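Local coordinates for hypothetical protein BSU20280 (Bacillus subtilis subsp. subtilis, PDB 2AXP) that probably phosphorylates dTMP to dTDP at the expense of ATP, as thymidylate kinases do, although its own activity remains uncharacterised, at residues K31-E36 / I60-Y65; N67-K72 / L129-E134; F87-I92 / S137-H142; V107-L112 / K123-I128. All blocks are in the same frame, centred on the assembly; numbering follows the deposited sequence.

Contact 1. Residues K31-E36 / I60-Y65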
loop_
_atom_site.group_PDB
_atom_site.type_symbol
_atom_site.label_atom_id
_atom_site.label_comp_id
_atom_site.label_asym_id
_atom_site.label_seq_id
_atom_site.Cartn_x
_atom_site.Cartn_y
_atom_site.Cartn_z
ATOM N N LYS A 31 14.554 10.405 5.060
ATOM C CA LYS A 31 13.189 10.074 4.640
ATOM C C LYS A 31 12.228 11.004 5.348
ATOM O O LYS A 31 12.025 10.878 6.550
ATOM C CB LYS A 31 12.817 8.637 5.028
ATOM C CG LYS A 31 13.873 7.592 4.738
ATOM C CD LYS A 31 15.161 7.877 5.526
ATOM C CE LYS A 31 14.882 8.114 7.017
ATOM N NZ LYS A 31 16.094 8.531 7.759
ATOM N N GLY A 32 11.623 11.921 4.604
ATOM C CA GLY A 32 10.693 12.856 5.209
ATOM C C GLY A 32 9.451 12.238 5.827
ATOM O O GLY A 32 9.302 12.219 7.054
ATOM N N SER A 33 8.556 11.736 4.980
ATOM C CA SER A 33 7.315 11.125 5.439
ATOM C C SER A 33 7.510 10.375 6.759
ATOM O O SER A 33 8.562 9.780 7.002
ATOM C CB SER A 33 6.766 10.165 4.371
ATOM O OG SER A 33 7.164 8.828 4.623
ATOM N N SER A 34 6.497 10.425 7.616
ATOM C CA SER A 34 6.539 9.744 8.912
ATOM C C SER A 34 5.156 9.170 9.215
ATOM O O SER A 34 4.297 9.874 9.748
ATOM C CB SER A 34 6.941 10.728 10.021
ATOM O OG SER A 34 6.902 10.107 11.299
ATOM N N PHE A 35 4.947 7.897 8.879
ATOM C CA PHE A 35 3.655 7.252 9.109
ATOM C C PHE A 35 3.277 7.345 10.578
ATOM O O PHE A 35 2.156 7.731 10.920
ATOM C CB PHE A 35 3.692 5.780 8.684
ATOM C CG PHE A 35 2.371 5.069 8.840
ATOM C CD1 PHE A 35 1.275 5.417 8.048
ATOM C CD2 PHE A 35 2.213 4.066 9.798
ATOM C CE1 PHE A 35 0.042 4.778 8.210
ATOM C CE2 PHE A 35 0.984 3.420 9.967
ATOM C CZ PHE A 35 -0.104 3.777 9.172
ATOM N N GLU A 36 4.222 6.989 11.441
ATOM C CA GLU A 36 4.016 7.042 12.885
ATOM C C GLU A 36 3.561 8.444 13.337
ATOM O O GLU A 36 2.509 8.597 13.967
ATOM C CB GLU A 36 5.320 6.676 13.593
ATOM C CG GLU A 36 5.239 6.699 15.100
ATOM C CD GLU A 36 6.587 6.977 15.746
ATOM O OE1 GLU A 36 6.734 6.682 16.951
ATOM O OE2 GLU A 36 7.497 7.501 15.058
ATOM N N ILE A 60 16.049 14.686 0.866
ATOM C CA ILE A 60 14.904 14.185 1.595
ATOM C C ILE A 60 14.003 13.401 0.661
ATOM O O ILE A 60 13.469 13.916 -0.334
ATOM C CB ILE A 60 14.101 15.332 2.247
ATOM C CG1 ILE A 60 15.039 16.171 3.144
ATOM C CG2 ILE A 60 12.972 14.762 3.072
ATOM C CD1 ILE A 60 14.390 17.420 3.736
ATOM N N ASP A 61 13.863 12.129 0.980
ATOM C CA ASP A 61 13.028 11.239 0.203
ATOM C C ASP A 61 11.625 11.402 0.802
ATOM O O ASP A 61 11.338 10.898 1.894
ATOM C CB ASP A 61 13.578 9.819 0.360
ATOM C CG ASP A 61 12.720 8.772 -0.304
ATOM O OD1 ASP A 61 13.185 7.608 -0.344
ATOM O OD2 ASP A 61 11.591 9.097 -0.773
ATOM N N ARG A 62 10.787 12.148 0.078
ATOM C CA ARG A 62 9.398 12.477 0.448
ATOM C C ARG A 62 9.305 13.545 1.565
ATOM O O ARG A 62 9.884 13.408 2.648
ATOM C CB ARG A 62 8.621 11.197 0.808
ATOM C CG ARG A 62 8.513 10.246 -0.386
ATOM C CD ARG A 62 7.148 9.578 -0.513
ATOM N NE ARG A 62 6.900 8.680 0.605
ATOM C CZ ARG A 62 7.605 7.580 0.844
ATOM N NH1 ARG A 62 7.313 6.823 1.899
ATOM N NH2 ARG A 62 8.590 7.230 0.015
ATOM N N PHE A 63 8.593 14.625 1.285
ATOM C CA PHE A 63 8.501 15.680 2.260
ATOM C C PHE A 63 7.057 16.115 2.428
ATOM O O PHE A 63 6.125 15.317 2.292
ATOM C CB PHE A 63 9.383 16.859 1.820
ATOM C CG PHE A 63 9.840 17.751 2.948
ATOM C CD1 PHE A 63 10.326 17.209 4.132
ATOM C CD2 PHE A 63 9.807 19.131 2.813
ATOM C CE1 PHE A 63 10.779 18.031 5.158
ATOM C CE2 PHE A 63 10.259 19.958 3.838
ATOM C CZ PHE A 63 10.742 19.404 5.011
ATOM N N VAL A 64 6.856 17.387 2.708
ATOM C CA VAL A 64 5.505 17.839 2.926
ATOM C C VAL A 64 4.547 17.519 1.779
ATOM O O VAL A 64 3.418 17.067 2.001
ATOM C CB VAL A 64 5.488 19.327 3.205
ATOM C CG1 VAL A 64 6.366 19.617 4.410
ATOM C CG2 VAL A 64 5.952 20.091 1.974
ATOM N N TYR A 65 4.986 17.737 0.551
ATOM C CA TYR A 65 4.120 17.473 -0.582
ATOM C C TYR A 65 3.596 16.042 -0.579
ATOM O O TYR A 65 2.449 15.803 -0.931
ATOM C CB TYR A 65 4.879 17.782 -1.858
ATOM C CG TYR A 65 5.375 19.203 -1.874
ATOM C CD1 TYR A 65 4.480 20.271 -1.983
ATOM C CD2 TYR A 65 6.729 19.485 -1.807
ATOM C CE1 TYR A 65 4.927 21.591 -2.038
ATOM C CE2 TYR A 65 7.186 20.802 -1.863
ATOM C CZ TYR A 65 6.277 21.845 -1.987
ATOM O OH TYR A 65 6.720 23.129 -2.157
#

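Contact 2. Residues N67-K72 / L129-E134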
loop_
_atom_site.group_PDB
_atom_site.type_symbol
_atom_site.label_atom_id
_atom_site.label_comp_id
_atom_site.label_asym_id
_atom_site.label_seq_id
_atom_site.Cartn_x
_atom_site.Cartn_y
_atom_site.Cartn_z
ATOM N N ASN A 67 3.067 14.152 2.085
ATOM C CA ASN A 67 2.069 14.076 3.145
ATOM C C ASN A 67 0.762 14.704 2.667
ATOM O O ASN A 67 -0.326 14.196 2.940
ATOM C CB ASN A 67 2.578 14.788 4.403
ATOM C CG ASN A 67 1.458 15.124 5.392
ATOM O OD1 ASN A 67 0.736 16.129 5.242
ATOM N ND2 ASN A 67 1.312 14.283 6.411
ATOM N N LEU A 68 0.879 15.798 1.928
ATOM C CA LEU A 68 -0.285 16.486 1.404
ATOM C C LEU A 68 -0.988 15.641 0.339
ATOM O O LEU A 68 -1.879 16.122 -0.356
ATOM C CB LEU A 68 0.149 17.806 0.791
ATOM C CG LEU A 68 -0.914 18.894 0.837
ATOM C CD1 LEU A 68 -1.285 19.175 2.289
ATOM C CD2 LEU A 68 -0.373 20.150 0.164
ATOM N N VAL A 69 -0.573 14.386 0.206
ATOM C CA VAL A 69 -1.146 13.472 -0.775
ATOM C C VAL A 69 -1.609 12.201 -0.082
ATOM O O VAL A 69 -2.781 11.865 -0.116
ATOM C CB VAL A 69 -0.105 13.115 -1.868
ATOM C CG1 VAL A 69 -0.470 11.811 -2.551
ATOM C CG2 VAL A 69 -0.042 14.219 -2.894
ATOM N N TYR A 70 -0.686 11.497 0.554
ATOM C CA TYR A 70 -1.047 10.278 1.230
ATOM C C TYR A 70 -2.023 10.506 2.378
ATOM O O TYR A 70 -2.586 9.554 2.916
ATOM C CB TYR A 70 0.207 9.564 1.731
ATOM C CG TYR A 70 1.091 9.072 0.607
ATOM C CD1 TYR A 70 0.598 8.183 -0.361
ATOM C CD2 TYR A 70 2.409 9.526 0.479
ATOM C CE1 TYR A 70 1.395 7.764 -1.435
ATOM C CE2 TYR A 70 3.214 9.115 -0.587
ATOM C CZ TYR A 70 2.700 8.238 -1.541
ATOM O OH TYR A 70 3.481 7.857 -2.608
ATOM N N ALA A 71 -2.235 11.761 2.760
ATOM C CA ALA A 71 -3.157 12.061 3.860
ATOM C C ALA A 71 -4.604 11.866 3.420
ATOM O O ALA A 71 -5.459 11.489 4.220
ATOM C CB ALA A 71 -2.949 13.486 4.352
ATOM N N LYS A 72 -4.863 12.132 2.143
ATOM C CA LYS A 72 -6.193 11.994 1.570
ATOM C C LYS A 72 -6.434 10.540 1.212
ATOM O O LYS A 72 -7.206 10.247 0.305
ATOM C CB LYS A 72 -6.317 12.838 0.292
ATOM C CG LYS A 72 -5.843 14.285 0.413
ATOM C CD LYS A 72 -6.673 15.085 1.402
ATOM C CE LYS A 72 -6.278 16.554 1.384
ATOM N NZ LYS A 72 -7.172 17.380 2.250
ATOM N N LEU A 129 -1.595 9.812 -8.851
ATOM C CA LEU A 129 -0.904 10.656 -9.815
ATOM C C LEU A 129 -1.654 11.947 -10.049
ATOM O O LEU A 129 -1.052 13.015 -10.130
ATOM C CB LEU A 129 -0.729 9.934 -11.149
ATOM C CG LEU A 129 0.610 9.244 -11.398
ATOM C CD1 LEU A 129 0.877 8.215 -10.316
ATOM C CD2 LEU A 129 0.587 8.592 -12.767
ATOM N N GLU A 130 -2.971 11.857 -10.160
ATOM C CA GLU A 130 -3.766 13.049 -10.401
ATOM C C GLU A 130 -3.657 13.978 -9.197
ATOM O O GLU A 130 -3.663 15.204 -9.330
ATOM C CB GLU A 130 -5.220 12.653 -10.667
ATOM C CG GLU A 130 -6.093 13.786 -11.166
ATOM C CD GLU A 130 -7.222 14.094 -10.207
ATOM O OE1 GLU A 130 -8.097 13.216 -10.023
ATOM O OE2 GLU A 130 -7.233 15.206 -9.632
ATOM N N LEU A 131 -3.520 13.375 -8.023
ATOM C CA LEU A 131 -3.400 14.110 -6.765
ATOM C C LEU A 131 -2.042 14.808 -6.633
ATOM O O LEU A 131 -1.971 15.966 -6.217
ATOM C CB LEU A 131 -3.592 13.141 -5.602
ATOM C CG LEU A 131 -4.193 13.681 -4.317
ATOM C CD1 LEU A 131 -5.547 14.323 -4.601
ATOM C CD2 LEU A 131 -4.343 12.530 -3.345
ATOM N N TYR A 132 -0.973 14.086 -6.978
ATOM C CA TYR A 132 0.384 14.620 -6.911
ATOM C C TYR A 132 0.547 15.856 -7.764
ATOM O O TYR A 132 1.025 16.887 -7.296
ATOM C CB TYR A 132 1.412 13.597 -7.382
ATOM C CG TYR A 132 2.094 12.846 -6.270
ATOM C CD1 TYR A 132 1.720 11.546 -5.955
ATOM C CD2 TYR A 132 3.095 13.439 -5.512
ATOM C CE1 TYR A 132 2.321 10.853 -4.910
ATOM C CE2 TYR A 132 3.700 12.748 -4.459
ATOM C CZ TYR A 132 3.303 11.460 -4.168
ATOM O OH TYR A 132 3.857 10.784 -3.115
ATOM N N ARG A 133 0.163 15.753 -9.028
ATOM C CA ARG A 133 0.312 16.895 -9.904
ATOM C C ARG A 133 -0.605 18.021 -9.461
ATOM O O ARG A 133 -0.464 19.162 -9.906
ATOM C CB ARG A 133 0.055 16.513 -11.373
ATOM C CG ARG A 133 -1.325 15.970 -11.684
ATOM C CD ARG A 133 -1.626 16.089 -13.187
ATOM N NE ARG A 133 -2.820 15.331 -13.549
ATOM C CZ ARG A 133 -2.861 14.006 -13.601
ATOM N NH1 ARG A 133 -3.986 13.392 -13.927
ATOM N NH2 ARG A 133 -1.766 13.299 -13.349
ATOM N N GLU A 134 -1.539 17.701 -8.570
ATOM C CA GLU A 134 -2.469 18.705 -8.054
ATOM C C GLU A 134 -1.724 19.486 -6.970
ATOM O O GLU A 134 -1.765 20.718 -6.923
ATOM C CB GLU A 134 -3.709 18.032 -7.448
ATOM C CG GLU A 134 -4.991 18.839 -7.621
ATOM C CD GLU A 134 -5.561 18.726 -9.033
ATOM O OE1 GLU A 134 -6.367 17.792 -9.280
ATOM O OE2 GLU A 134 -5.192 19.560 -9.901
#

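Contact 3. Residues F87-I92 / S137-H142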
loop_
_atom_site.group_PDB
_atom_site.type_symbol
_atom_site.label_atom_id
_atom_site.label_comp_id
_atom_site.label_asym_id
_atom_site.label_seq_id
_atom_site.Cartn_x
_atom_site.Cartn_y
_atom_site.Cartn_z
ATOM N N PHE A 87 4.796 28.296 5.448
ATOM C CA PHE A 87 5.769 28.597 6.475
ATOM C C PHE A 87 7.043 27.818 6.188
ATOM O O PHE A 87 8.140 28.378 6.186
ATOM C CB PHE A 87 5.207 28.208 7.836
ATOM C CG PHE A 87 6.138 28.463 8.972
ATOM C CD1 PHE A 87 6.942 27.440 9.470
ATOM C CD2 PHE A 87 6.219 29.732 9.544
ATOM C CE1 PHE A 87 7.799 27.666 10.537
ATOM C CE2 PHE A 87 7.070 29.971 10.607
ATOM C CZ PHE A 87 7.871 28.936 11.105
ATOM N N ILE A 88 6.883 26.520 5.943
ATOM C CA ILE A 88 8.011 25.644 5.644
ATOM C C ILE A 88 8.643 25.992 4.296
ATOM O O ILE A 88 9.871 26.038 4.172
ATOM C CB ILE A 88 7.570 24.150 5.698
ATOM C CG1 ILE A 88 7.273 23.792 7.163
ATOM C CG2 ILE A 88 8.656 23.231 5.087
ATOM C CD1 ILE A 88 7.088 22.329 7.451
ATOM N N GLU A 89 7.820 26.273 3.294
ATOM C CA GLU A 89 8.370 26.630 1.992
ATOM C C GLU A 89 9.201 27.910 2.101
ATOM O O GLU A 89 10.189 28.068 1.392
ATOM C CB GLU A 89 7.260 26.837 0.968
ATOM C CG GLU A 89 6.255 25.727 0.894
ATOM C CD GLU A 89 5.297 25.932 -0.250
ATOM O OE1 GLU A 89 4.747 27.052 -0.367
ATOM O OE2 GLU A 89 5.092 24.979 -1.039
ATOM N N ASP A 90 8.789 28.816 2.987
ATOM C CA ASP A 90 9.493 30.079 3.205
ATOM C C ASP A 90 10.867 29.828 3.779
ATOM O O ASP A 90 11.843 30.459 3.377
ATOM C CB ASP A 90 8.737 30.972 4.190
ATOM C CG ASP A 90 9.598 32.137 4.716
ATOM O OD1 ASP A 90 9.793 33.106 3.949
ATOM O OD2 ASP A 90 10.081 32.068 5.884
ATOM N N LYS A 91 10.940 28.916 4.742
ATOM C CA LYS A 91 12.213 28.600 5.384
ATOM C C LYS A 91 13.194 27.870 4.463
ATOM O O LYS A 91 14.391 27.794 4.756
ATOM C CB LYS A 91 11.996 27.739 6.634
ATOM C CG LYS A 91 13.284 27.593 7.453
ATOM C CD LYS A 91 13.213 26.535 8.547
ATOM C CE LYS A 91 12.095 26.769 9.544
ATOM N NZ LYS A 91 12.208 25.701 10.583
ATOM N N ILE A 92 12.687 27.329 3.357
ATOM C CA ILE A 92 13.519 26.581 2.424
ATOM C C ILE A 92 13.568 27.183 1.019
ATOM O O ILE A 92 14.356 26.752 0.191
ATOM C CB ILE A 92 13.033 25.103 2.335
ATOM C CG1 ILE A 92 11.649 25.035 1.693
ATOM C CG2 ILE A 92 12.925 24.492 3.731
ATOM C CD1 ILE A 92 11.115 23.623 1.590
ATOM N N SER A 137 1.157 21.578 -8.327
ATOM C CA SER A 137 0.628 22.760 -8.993
ATOM C C SER A 137 0.382 23.897 -7.996
ATOM O O SER A 137 0.513 25.077 -8.334
ATOM C CB SER A 137 -0.673 22.393 -9.717
ATOM O OG SER A 137 -1.083 23.410 -10.615
ATOM N N ASN A 138 0.040 23.541 -6.763
ATOM C CA ASN A 138 -0.231 24.538 -5.733
ATOM C C ASN A 138 0.963 24.724 -4.804
ATOM O O ASN A 138 0.812 24.932 -3.599
ATOM C CB ASN A 138 -1.463 24.113 -4.938
ATOM C CG ASN A 138 -2.667 23.879 -5.834
ATOM O OD1 ASN A 138 -3.628 23.196 -5.454
ATOM N ND2 ASN A 138 -2.624 24.452 -7.036
ATOM N N ALA A 139 2.157 24.655 -5.373
ATOM C CA ALA A 139 3.350 24.810 -4.575
ATOM C C ALA A 139 3.837 26.243 -4.595
ATOM O O ALA A 139 3.651 26.970 -5.575
ATOM C CB ALA A 139 4.433 23.880 -5.069
ATOM N N GLY A 140 4.455 26.642 -3.489
ATOM C CA GLY A 140 4.983 27.988 -3.375
ATOM C C GLY A 140 6.379 28.093 -3.962
ATOM O O GLY A 140 6.793 29.159 -4.420
ATOM N N LEU A 141 7.102 26.976 -3.947
ATOM C CA LEU A 141 8.456 26.916 -4.476
ATOM C C LEU A 141 8.382 26.506 -5.938
ATOM O O LEU A 141 7.327 26.092 -6.435
ATOM C CB LEU A 141 9.275 25.864 -3.719
ATOM C CG LEU A 141 9.234 25.937 -2.196
ATOM C CD1 LEU A 141 9.741 24.656 -1.568
ATOM C CD2 LEU A 141 10.053 27.135 -1.757
ATOM N N HIS A 142 9.506 26.623 -6.631
ATOM C CA HIS A 142 9.557 26.202 -8.017
ATOM C C HIS A 142 9.748 24.687 -7.941
ATOM O O HIS A 142 10.370 24.189 -6.996
ATOM C CB HIS A 142 10.740 26.863 -8.730
ATOM C CG HIS A 142 10.446 28.234 -9.258
ATOM N ND1 HIS A 142 9.896 29.233 -8.482
ATOM C CD2 HIS A 142 10.654 28.780 -10.480
ATOM C CE1 HIS A 142 9.780 30.335 -9.204
ATOM N NE2 HIS A 142 10.232 30.087 -10.420
#

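Contact 4. Residues V107-L112 / K123-I128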
loop_
_atom_site.group_PDB
_atom_site.type_symbol
_atom_site.label_atom_id
_atom_site.label_comp_id
_atom_site.label_asym_id
_atom_site.label_seq_id
_atom_site.Cartn_x
_atom_site.Cartn_y
_atom_site.Cartn_z
ATOM N N VAL A 107 2.371 2.689 -17.161
ATOM C CA VAL A 107 3.716 2.238 -16.832
ATOM C C VAL A 107 3.845 1.852 -15.360
ATOM O O VAL A 107 4.457 0.829 -15.037
ATOM C CB VAL A 107 4.781 3.316 -17.142
ATOM C CG1 VAL A 107 6.172 2.809 -16.747
ATOM C CG2 VAL A 107 4.735 3.671 -18.603
ATOM N N ILE A 108 3.275 2.652 -14.464
ATOM C CA ILE A 108 3.396 2.332 -13.044
ATOM C C ILE A 108 2.722 1.018 -12.666
ATOM O O ILE A 108 3.279 0.232 -11.892
ATOM C CB ILE A 108 2.857 3.486 -12.129
ATOM C CG1 ILE A 108 3.877 4.639 -12.101
ATOM C CG2 ILE A 108 2.609 2.953 -10.704
ATOM C CD1 ILE A 108 3.458 5.884 -11.327
ATOM N N LYS A 109 1.525 0.778 -13.195
ATOM C CA LYS A 109 0.828 -0.478 -12.894
ATOM C C LYS A 109 1.674 -1.637 -13.434
ATOM O O LYS A 109 1.831 -2.677 -12.773
ATOM C CB LYS A 109 -0.577 -0.484 -13.517
ATOM C CG LYS A 109 -1.538 0.512 -12.849
ATOM C CD LYS A 109 -2.699 0.921 -13.755
ATOM C CE LYS A 109 -3.455 2.112 -13.174
ATOM N NZ LYS A 109 -4.481 2.714 -14.085
ATOM N N LYS A 110 2.243 -1.444 -14.623
ATOM C CA LYS A 110 3.086 -2.468 -15.214
ATOM C C LYS A 110 4.256 -2.779 -14.261
ATOM O O LYS A 110 4.538 -3.952 -13.968
ATOM C CB LYS A 110 3.563 -2.007 -16.607
ATOM C CG LYS A 110 4.712 -2.821 -17.228
ATOM C CD LYS A 110 6.155 -2.379 -16.791
ATOM C CE LYS A 110 6.634 -1.035 -17.414
ATOM N NZ LYS A 110 6.342 -0.788 -18.880
ATOM N N ARG A 111 4.913 -1.744 -13.731
ATOM C CA ARG A 111 6.050 -1.968 -12.809
ATOM C C ARG A 111 5.582 -2.610 -11.511
ATOM O O ARG A 111 6.301 -3.398 -10.896
ATOM C CB ARG A 111 6.779 -0.651 -12.499
ATOM C CG ARG A 111 7.370 0.007 -13.727
ATOM C CD ARG A 111 8.125 1.282 -13.417
ATOM N NE ARG A 111 8.641 1.875 -14.645
ATOM C CZ ARG A 111 9.161 3.094 -14.745
ATOM N NH1 ARG A 111 9.249 3.889 -13.680
ATOM N NH2 ARG A 111 9.585 3.530 -15.921
ATOM N N LEU A 112 4.369 -2.251 -11.102
ATOM C CA LEU A 112 3.774 -2.795 -9.892
ATOM C C LEU A 112 3.519 -4.278 -10.122
ATOM O O LEU A 112 3.853 -5.119 -9.281
ATOM C CB LEU A 112 2.463 -2.063 -9.576
ATOM C CG LEU A 112 2.596 -0.729 -8.841
ATOM C CD1 LEU A 112 1.311 0.059 -8.914
ATOM C CD2 LEU A 112 2.985 -1.003 -7.406
ATOM N N LYS A 123 -6.666 1.577 -10.368
ATOM C CA LYS A 123 -7.102 2.920 -10.761
ATOM C C LYS A 123 -6.716 3.910 -9.665
ATOM O O LYS A 123 -6.620 5.118 -9.899
ATOM C CB LYS A 123 -8.628 2.935 -10.998
ATOM C CG LYS A 123 -9.275 4.326 -11.220
ATOM C CD LYS A 123 -9.961 4.848 -9.947
ATOM C CE LYS A 123 -10.593 6.224 -10.141
ATOM N NZ LYS A 123 -9.579 7.286 -10.378
ATOM N N ASP A 124 -6.493 3.390 -8.463
ATOM C CA ASP A 124 -6.106 4.244 -7.350
ATOM C C ASP A 124 -4.818 4.985 -7.699
ATOM O O ASP A 124 -4.562 6.088 -7.211
ATOM C CB ASP A 124 -5.875 3.420 -6.094
ATOM C CG ASP A 124 -5.368 4.259 -4.954
ATOM O OD1 ASP A 124 -6.165 5.060 -4.410
ATOM O OD2 ASP A 124 -4.166 4.128 -4.625
ATOM N N ILE A 125 -4.008 4.362 -8.545
ATOM C CA ILE A 125 -2.759 4.957 -8.974
ATOM C C ILE A 125 -3.114 6.237 -9.721
ATOM O O ILE A 125 -2.524 7.290 -9.489
ATOM C CB ILE A 125 -1.975 4.001 -9.910
ATOM C CG1 ILE A 125 -1.994 2.580 -9.345
ATOM C CG2 ILE A 125 -0.534 4.471 -10.060
ATOM C CD1 ILE A 125 -3.338 1.858 -9.513
ATOM N N ASP A 126 -4.099 6.140 -10.605
ATOM C CA ASP A 126 -4.538 7.286 -11.386
ATOM C C ASP A 126 -4.820 8.450 -10.465
ATOM O O ASP A 126 -4.412 9.579 -10.731
ATOM C CB ASP A 126 -5.799 6.935 -12.174
ATOM C CG ASP A 126 -5.577 5.792 -13.146
ATOM O OD1 ASP A 126 -4.722 5.947 -14.044
ATOM O OD2 ASP A 126 -6.250 4.741 -13.018
ATOM N N SER A 127 -5.523 8.163 -9.376
ATOM C CA SER A 127 -5.859 9.186 -8.398
ATOM C C SER A 127 -4.592 9.738 -7.731
ATOM O O SER A 127 -4.421 10.952 -7.610
ATOM C CB SER A 127 -6.794 8.611 -7.336
ATOM O OG SER A 127 -7.072 9.587 -6.347
ATOM N N ILE A 128 -3.712 8.840 -7.299
ATOM C CA ILE A 128 -2.473 9.253 -6.660
ATOM C C ILE A 128 -1.732 10.200 -7.588
ATOM O O ILE A 128 -1.304 11.271 -7.171
ATOM C CB ILE A 128 -1.567 8.034 -6.320
ATOM C CG1 ILE A 128 -2.126 7.305 -5.092
ATOM C CG2 ILE A 128 -0.130 8.489 -6.072
ATOM C CD1 ILE A 128 -1.270 6.148 -4.593
#

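Contact 1. Residues K31-E36 / I60-Y65
K31 and D61 face each other as a parallel beta bridge, their CA atoms 4.6 Å apart, and both side chains point to the same face of the sheet. Just beyond the bridge, G32 N donates to D61 O at 2.9 Å, the same oxygen that K31 CA approaches at 3.4 Å in a CA-H...O contact. Glycine suits position 32 because the backbone is pressed close here: I60 CG2 comes within 3.5 Å of G32 N, and the F63 ring presents its edge to G32 CA. The branching of I60 serves two neighbours. With chi1 at -55° its CG2 lies opposite its own backbone N and reaches G32, while the other branch carries CD1 over one face of F63, toward the rim and 3.9 Å above the plane; V64 CG1 lies over the opposite face, also toward the rim. On the other flank R62 bends at chi2 and chi3, so that its guanidinium meets S33 OG obliquely, NH1 lying 3.4 Å from it. A long salt bridge joins R62 NH2 to D61 OD2. Further out, F63 N is hydrogen-bonded to E7, F49 meets the F63 ring edge-to-face, and R62 NH1 makes a weak hydrogen bond to E118 O of the second subunit. The D61-R62-F63 sequence, at the end of an inner strand of a parallel P-loop kinase sheet, resembles the Asp-Arg-aromatic (DRY-like) motif of thymidylate kinases.

Contact 2. Residues N67-K72 / L129-E134
Y132 turns one edge of its ring toward the face of Y70 in an offset edge-to-face pair, the centroids 6.0 Å apart and the planes at 81°. In this near-perpendicular setting the two phenol oxygens come close: Y132 OH lies 3.0 Å from Y70 OH, a weak hydrogen bond whose proton is not settled, because S66 OG is the stronger partner of Y132 OH. Y70 OH in turn sits at the edge of the Y132 ring, near its plane. One face of that ring belongs to V69, whose side chain crosses it at about a right angle. V69 CG2 stands over the centre as a CH-pi contact, 4.2 Å from the centroid and 9° off the normal, and CG1 is 3.8 Å from Y132 CE1. A beta-branched residue suits this place, since both methyls can meet the ring at once. The contact joins helix 64-70 to helix 124-137, two of the helices packed around the parallel sheet of this P-loop kinase fold. L131 and V69 pass antiparallel to one another, so that L131 CD2 comes to 4.0 Å from V69 CG1 and 3.6 Å from V69 O. K72 gives only its aliphatic base to this cluster, with CB 4.1 Å from L131 CD2, and sends its amino end away from the apolar patch.

Contact 3. Residues F87-I92 / S137-H142
The carboxylate of E89 is the flat group at the heart of this contact, and G140 N meets it at OE2, 3.0 Å away on the syn side and 28° out of the carboxylate plane. The N-H...O angle of 168° makes this a nearly straight bond. The hydroxyl of Y65, which also hydrogen-bonds OE2, is displaced to the same side of that plane, so one oxygen is gripped by two partners. A139 lies on this side as well, its CA 3.9 Å from OE2. In the P-loop kinase fold the site lies where helix 82-92 meets the loop that leads from helix 124-137 into the edge strand 143-147 of the parallel sheet. The bond therefore ties that connection to a helix much earlier in the chain. Glutamate suits the position because its chain, extended beyond CG, is long enough to bring the carboxylate from the helix to the loop backbone. Glycine at 140, having no side chain, lets that carboxylate close in on the peptide, with OE1 only 3.2 Å from G140 CA. Beside this polar grip runs an apolar seam. L141 points toward the helix and lies against the inner part of E89, its CG 3.8 Å from E89 CB. Y65 also touches L141. I92, three residues further on, crosses L141 at about a right angle. Its chi1 of 67° sets CG1 between its own backbone N and carbonyl carbon and swings the end of the chain toward the loop, where I92 CD1 packs 3.6 Å from L141 CD1.

Contact 4. Residues V107-L112 / K123-I128
K109 meets D126 through a chain that runs nearly straight beyond CG, with chi1 at -69° placing CG opposite its own carbonyl carbon; the ammonium group is thus carried across the gap between two helices. D126 folds its short side chain similarly, CG opposite the carbonyl carbon, and offers its carboxylate crosswise to the lysine. K109 NZ meets D126 OD2 at 2.9 Å on the syn side, 28° out of the carboxylate plane, and D126 OD1 more weakly at 3.2 Å. A weak hydrogen bond from NZ to G122 O adds a third acceptor. Helices 107-112 and 124-128 cross at 126°, their axes 10.7 Å apart at closest approach; the connection between them probably corresponds in position to the lid of nucleoside monophosphate kinases of the P-loop fold, and the salt bridge joins the two helices that flank it. Such spacing suits long side chains, and lysine can both reach the carboxylate and line the way with methylenes. Those methylenes pack on I125, K109 CE lying 3.7 Å from I125 CD1. I125 points toward the opposing helix and is touched by three of its residues. Its CG2 lies 3.5 Å from I108 CG2, while on another side L112 CD1 stands 4.2 Å from I125 CG1; I108 and L112, one turn apart, each run antiparallel to it. Elsewhere on helix 124-137, D124 packs on F35 of the second subunit.

How the contacts relate
From the N terminus, contact 1 closes first, pairing the end of strand 29-31 with the end of strand 58-61 and closing the loop that holds helix 42-52. Contact 2 opens next, on helix 64-70, and runs to helix 124-137. Contact 3 starts on helix 82-92 before contact 2 has closed and ends in the loop ahead of strand 143-147, so these two cross. Contact 4, a short connection between helices 105-115 and 124-137, nests inside both. Y65 joins contact 1 to contact 3, R62 packs against Y70 of contact 2, and L129 touches I108 between contacts 2 and 4. Contacts 3 and 4 lie on opposite sides of the chain's centre, about 27 Å apart between centres.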